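Local coordinates for protein arylalkylamine N-Acetyltransferase like 5b (Aedes aegypti, PDB 4FD4) that probably transfers acyl groups, such as acetyl or long-chain fatty acyl, from coenzyme A to the amine of arylalkylamines like serotonin and dopamine, at residues G84-M89 against L111-D116; M181-Q186 against V209-V214. One frame throughout, in Å; residues are numbered along the deposited sequence.

Contact 1: G84-M89 against L111-D116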
loop_
_atom_site.group_PDB
_atom_site.type_symbol
_atom_site.label_atom_id
_atom_site.label_comp_id
_atom_site.label_asym_id
_atom_site.label_seq_id
_atom_site.Cartn_x
_atom_site.Cartn_y
_atom_site.Cartn_z
ATOM N N GLY A 84 -1.180 16.697 -7.768
ATOM C CA GLY A 84 -1.654 17.484 -6.644
ATOM C C GLY A 84 -1.625 16.718 -5.331
ATOM O O GLY A 84 -1.537 17.317 -4.253
ATOM N N ASP A 85 -1.682 15.390 -5.422
ATOM C CA ASP A 85 -1.823 14.562 -4.228
ATOM C C ASP A 85 -0.653 14.697 -3.259
ATOM O O ASP A 85 -0.869 14.865 -2.072
ATOM C CB ASP A 85 -2.099 13.096 -4.584
ATOM C CG ASP A 85 -3.541 12.863 -5.019
ATOM O OD1 ASP A 85 -3.869 11.720 -5.394
ATOM O OD2 ASP A 85 -4.349 13.819 -4.988
ATOM N N PRO A 86 0.588 14.642 -3.757
ATOM C CA PRO A 86 1.714 14.847 -2.828
ATOM C C PRO A 86 1.617 16.117 -1.968
ATOM O O PRO A 86 1.845 16.049 -0.749
ATOM C CB PRO A 86 2.921 14.904 -3.767
ATOM C CG PRO A 86 2.517 14.015 -4.908
ATOM C CD PRO A 86 1.046 14.257 -5.104
ATOM N N ASP A 87 1.293 17.259 -2.571
ATOM C CA ASP A 87 1.176 18.498 -1.791
ATOM C C ASP A 87 0.066 18.417 -0.740
ATOM O O ASP A 87 0.244 18.825 0.414
ATOM C CB ASP A 87 0.966 19.705 -2.715
ATOM C CG ASP A 87 2.204 20.029 -3.547
ATOM O OD1 ASP A 87 3.331 19.814 -3.052
ATOM O OD2 ASP A 87 2.050 20.492 -4.697
ATOM N N ALA A 88 -1.082 17.885 -1.138
ATOM C CA ALA A 88 -2.167 17.649 -0.193
ATOM C C ALA A 88 -1.742 16.722 0.956
ATOM O O ALA A 88 -2.122 16.937 2.109
ATOM C CB ALA A 88 -3.382 17.093 -0.910
ATOM N N MET A 89 -0.952 15.699 0.642
ATOM C CA MET A 89 -0.458 14.784 1.674
ATOM C C MET A 89 0.457 15.509 2.643
ATOM O O MET A 89 0.401 15.278 3.845
ATOM C CB MET A 89 0.267 13.588 1.051
ATOM C CG MET A 89 -0.673 12.642 0.314
ATOM S SD MET A 89 0.153 11.649 -0.938
ATOM C CE MET A 89 1.014 10.473 0.106
ATOM N N LEU A 111 7.542 9.391 -2.326
ATOM C CA LEU A 111 7.521 8.245 -3.225
ATOM C C LEU A 111 6.651 8.567 -4.436
ATOM O O LEU A 111 7.052 8.332 -5.591
ATOM C CB LEU A 111 7.015 6.996 -2.504
ATOM C CG LEU A 111 7.977 6.422 -1.458
ATOM C CD1 LEU A 111 7.221 5.542 -0.479
ATOM C CD2 LEU A 111 9.108 5.652 -2.125
ATOM N N GLU A 112 5.478 9.136 -4.171
ATOM C CA GLU A 112 4.515 9.397 -5.233
ATOM C C GLU A 112 5.029 10.483 -6.173
ATOM O O GLU A 112 4.906 10.387 -7.395
ATOM C CB GLU A 112 3.151 9.782 -4.654
ATOM C CG GLU A 112 2.068 9.845 -5.700
ATOM C CD GLU A 112 0.694 10.166 -5.138
ATOM O OE1 GLU A 112 0.374 9.766 -3.989
ATOM O OE2 GLU A 112 -0.077 10.812 -5.873
ATOM N N ARG A 113 5.620 11.512 -5.587
ATOM C CA ARG A 113 6.120 12.661 -6.333
ATOM C C ARG A 113 7.268 12.240 -7.232
ATOM O O ARG A 113 7.362 12.675 -8.374
ATOM C CB ARG A 113 6.593 13.748 -5.367
ATOM C CG ARG A 113 6.596 15.145 -5.979
ATOM C CD ARG A 113 7.349 16.123 -5.095
ATOM N NE ARG A 113 6.732 16.325 -3.782
ATOM C CZ ARG A 113 5.719 17.160 -3.545
ATOM N NH1 ARG A 113 5.238 17.287 -2.314
ATOM N NH2 ARG A 113 5.175 17.857 -4.536
ATOM N N THR A 114 8.127 11.366 -6.721
ATOM C CA THR A 114 9.286 10.913 -7.479
ATOM C C THR A 114 8.862 10.004 -8.617
ATOM O O THR A 114 9.399 10.084 -9.730
ATOM C CB THR A 114 10.294 10.153 -6.585
ATOM O OG1 THR A 114 10.806 11.037 -5.575
ATOM C CG2 THR A 114 11.448 9.638 -7.420
ATOM N N ALA A 115 7.908 9.119 -8.332
ATOM C CA ALA A 115 7.436 8.197 -9.354
ATOM C C ALA A 115 6.763 8.975 -10.471
ATOM O O ALA A 115 6.974 8.689 -11.646
ATOM C CB ALA A 115 6.480 7.176 -8.761
ATOM N N ASP A 116 5.940 9.950 -10.096
ATOM C CA ASP A 116 5.247 10.796 -11.068
ATOM C C ASP A 116 4.548 9.969 -12.147
ATOM O O ASP A 116 4.681 10.263 -13.331
ATOM C CB ASP A 116 6.241 11.753 -11.728
ATOM C CG ASP A 116 5.556 12.812 -12.579
ATOM O OD1 ASP A 116 6.209 13.352 -13.500
ATOM O OD2 ASP A 116 4.356 13.089 -12.337
#
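P86 sets its CB against one face of the R113 guanidinium, and from there the arginine holds the carboxylate of D87. P86 CB sits over the centre of the guanidinium at 3.6 Å from R113 CZ, so an apolar methylene packs on one flat face while the edge stays available for polar partners. Both terminal nitrogens use that edge on a single oxygen: R113 NH2 lies 3.1 Å and R113 NH1 3.3 Å from D87 OD1. The oxygen lies close to the guanidinium plane, but the two N-H groups reach it from one face of the carboxylate, whose plane is turned well away from that of the guanidinium, and the N-H...O angles of 152° and 142° show a bent, shared grip. With its CG anti to the backbone N and a bend at chi3, the arginine chain swings back across the proline. Proline suits this early helical turn because its missing N-H costs no helical bond there, and its ring is a compact apolar knob.

E112 meets another part of the ring. Its extended chain brings OE2 to 3.7 Å from P86 CD and 3.3 Å from D85 CB, while E112 OE1 lies 3.6 Å from M89 SD. D85 OD1 is 3.9 Å from E112 OE2, a like-charged pair that may raise the affinity of one of them for a proton; D85 OD1 is also bonded by the backbone N of Q82.

The helix pieces run nearly antiparallel at 161°, 9.6 Å between axes. M89 carries the contact back along helix 99-115 onto L105, L108 and A109, whereas L111 and A115 turn from helix 85-95 toward strands 182-188 and 209-216, placing helix 99-115 between helix 85-95 and the sheet.

Contact 2: M181-Q186 against V209-V214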
loop_
_atom_site.group_PDB
_atom_site.type_symbol
_atom_site.label_atom_id
_atom_site.label_comp_id
_atom_site.label_asym_id
_atom_site.label_seq_id
_atom_site.Cartn_x
_atom_site.Cartn_y
_atom_site.Cartn_z
ATOM N N MET A 181 4.298 -5.209 -14.388
ATOM C CA MET A 181 4.601 -3.880 -13.871
ATOM C C MET A 181 6.102 -3.590 -13.971
ATOM O O MET A 181 6.929 -4.435 -13.625
ATOM C CB MET A 181 4.120 -3.750 -12.421
ATOM C CG MET A 181 2.634 -4.072 -12.234
ATOM S SD MET A 181 2.047 -3.788 -10.551
ATOM C CE MET A 181 1.907 -2.003 -10.529
ATOM N N GLU A 182 6.447 -2.403 -14.464
ATOM C CA GLU A 182 7.836 -1.972 -14.547
ATOM C C GLU A 182 8.143 -1.115 -13.321
ATOM O O GLU A 182 7.420 -0.153 -13.047
ATOM C CB GLU A 182 8.057 -1.158 -15.837
ATOM C CG GLU A 182 9.464 -0.558 -16.021
ATOM C CD GLU A 182 9.526 0.485 -17.142
ATOM O OE1 GLU A 182 8.465 0.797 -17.727
ATOM O OE2 GLU A 182 10.633 0.998 -17.437
ATOM N N CYS A 183 9.189 -1.465 -12.570
ATOM C CA CYS A 183 9.662 -0.597 -11.488
ATOM C C CYS A 183 10.365 0.616 -12.074
ATOM O O CYS A 183 11.385 0.478 -12.750
ATOM C CB CYS A 183 10.622 -1.325 -10.558
ATOM S SG CYS A 183 11.665 -0.177 -9.583
ATOM N N ILE A 184 9.823 1.799 -11.801
ATOM C CA ILE A 184 10.298 3.026 -12.428
ATOM C C ILE A 184 11.069 3.924 -11.464
ATOM O O ILE A 184 11.756 4.857 -11.887
ATOM C CB ILE A 184 9.138 3.838 -13.006
ATOM C CG1 ILE A 184 8.054 4.029 -11.941
ATOM C CG2 ILE A 184 8.575 3.165 -14.261
ATOM C CD1 ILE A 184 6.885 4.848 -12.414
ATOM N N SER A 185 10.950 3.648 -10.171
ATOM C CA SER A 185 11.628 4.446 -9.164
ATOM C C SER A 185 11.836 3.609 -7.905
ATOM O O SER A 185 11.070 2.685 -7.639
ATOM C CB SER A 185 10.815 5.709 -8.860
ATOM O OG SER A 185 11.157 6.246 -7.599
ATOM N N GLN A 186 12.883 3.912 -7.143
ATOM C CA GLN A 186 13.111 3.231 -5.871
ATOM C C GLN A 186 13.765 4.137 -4.843
ATOM O O GLN A 186 14.317 5.188 -5.182
ATOM C CB GLN A 186 13.930 1.946 -6.057
ATOM C CG GLN A 186 14.980 1.995 -7.148
ATOM C CD GLN A 186 15.733 0.682 -7.271
ATOM O OE1 GLN A 186 16.296 0.180 -6.291
ATOM N NE2 GLN A 186 15.741 0.115 -8.473
ATOM N N VAL A 209 14.878 -1.725 0.472
ATOM C CA VAL A 209 14.548 -0.763 -0.569
ATOM C C VAL A 209 13.063 -0.812 -0.909
ATOM O O VAL A 209 12.458 -1.888 -0.930
ATOM C CB VAL A 209 15.340 -1.061 -1.856
ATOM C CG1 VAL A 209 14.981 -0.078 -2.946
ATOM C CG2 VAL A 209 16.843 -1.035 -1.586
ATOM N N ILE A 210 12.486 0.355 -1.185
ATOM C CA ILE A 210 11.099 0.453 -1.611
ATOM C C ILE A 210 11.060 0.687 -3.110
ATOM O O ILE A 210 11.786 1.538 -3.621
ATOM C CB ILE A 210 10.394 1.623 -0.923
ATOM C CG1 ILE A 210 10.617 1.567 0.590
ATOM C CG2 ILE A 210 8.904 1.621 -1.272
ATOM C CD1 ILE A 210 9.964 2.696 1.335
ATOM N N LYS A 211 10.228 -0.059 -3.824
ATOM C CA LYS A 211 10.167 0.115 -5.274
ATOM C C LYS A 211 8.773 0.486 -5.754
ATOM O O LYS A 211 7.819 -0.235 -5.503
ATOM C CB LYS A 211 10.631 -1.154 -5.999
ATOM C CG LYS A 211 12.065 -1.587 -5.693
ATOM C CD LYS A 211 12.702 -2.194 -6.941
ATOM C CE LYS A 211 14.075 -2.793 -6.662
ATOM N NZ LYS A 211 13.986 -4.025 -5.825
ATOM N N THR A 212 8.659 1.610 -6.451
ATOM C CA THR A 212 7.397 2.003 -7.057
ATOM C C THR A 212 7.300 1.400 -8.458
ATOM O O THR A 212 8.133 1.680 -9.330
ATOM C CB THR A 212 7.264 3.542 -7.123
ATOM O OG1 THR A 212 7.463 4.095 -5.814
ATOM C CG2 THR A 212 5.891 3.941 -7.645
ATOM N N CYS A 213 6.289 0.564 -8.676
ATOM C CA CYS A 213 6.117 -0.088 -9.978
ATOM C C CYS A 213 4.778 0.284 -10.609
ATOM O O CYS A 213 3.837 0.682 -9.902
ATOM C CB CYS A 213 6.262 -1.610 -9.848
ATOM S SG CYS A 213 7.696 -2.119 -8.865
ATOM N N VAL A 214 4.695 0.156 -11.936
ATOM C CA VAL A 214 3.548 0.673 -12.684
ATOM C C VAL A 214 3.292 -0.095 -13.989
ATOM O O VAL A 214 4.216 -0.640 -14.598
ATOM C CB VAL A 214 3.740 2.166 -13.023
ATOM C CG1 VAL A 214 4.976 2.347 -13.898
ATOM C CG2 VAL A 214 2.505 2.724 -13.726
#
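Strands 182-186 and 209-214 run antiparallel, their N-to-C directions 131° apart, joined by four backbone hydrogen bonds and interrupted by a classic bulge at I184 and S185, both opposite T212. E182 and V214 form the hydrogen-bonded pair before it, with E182 N 2.8 Å from V214 O. At the bulge T212 is bonded to both residues, I184 N to T212 O at 3.0 Å and T212 N to S185 O at 2.9 Å, and the register shifts by one.

There the side chain of I184, not set squarely on either face, reaches V214 with its end. I184 CD1 presses on V214 CG1 at 3.5 Å, tighter than usual van der Waals contact, the two branched side chains crossing at about a right angle. V214 holds CG1 between its backbone N and carbonyl carbon (chi1 61°), which sets that methyl against I184. A beta-branched valine suits the extended backbone here, and isoleucine supplies the apolar reach; Y121 of helix 117-121 packs against both.

C183, C213, K211 and Q186 share the other face. C183 CB touches C213 SG at 3.5 Å, and the thiol of C183 turns instead along the lysine, its SG 3.5 Å from K211 CD; no disulfide joins the two cysteines here, although one between them is known for this protein. Q186 lies alongside K211, with Q186 OE1 3.7 Å from K211 CE, the aliphatic length of the lysine serving as a surface for the flat amide. M181 bends at chi3 to bring its CE 3.4 Å from C213 O.

Through K211 and C213 the inner strand bonds onward to strand 162-167. The last strand in sequence, 209-216, thus lies between 162-167 and the outermost 182-188, the 5-7-6 order of the GNAT fold.

Overall arrangement
Contact 1 closes before contact 2 opens along the chain, and their centres lie 15 Å apart; contact 1 is at the surface, contact 2 partly buried. Helix 99-115 joins them: one side meets helix 85-95 in contact 1, and another rests on the last two strands of the sheet, those of contact 2. The two contacts touch where T114 CG2 meets S185 OG at 3.4 Å and A115 CB meets T212 CG2 at 3.5 Å, with L111 packing on I210. Layered in this way, helix 85-95, helix 99-115 and the strand pair 182-188 and 209-216 connect the helical stretch between strands 71-81 and 126-134 to the 182-188 edge of the GNAT sheet.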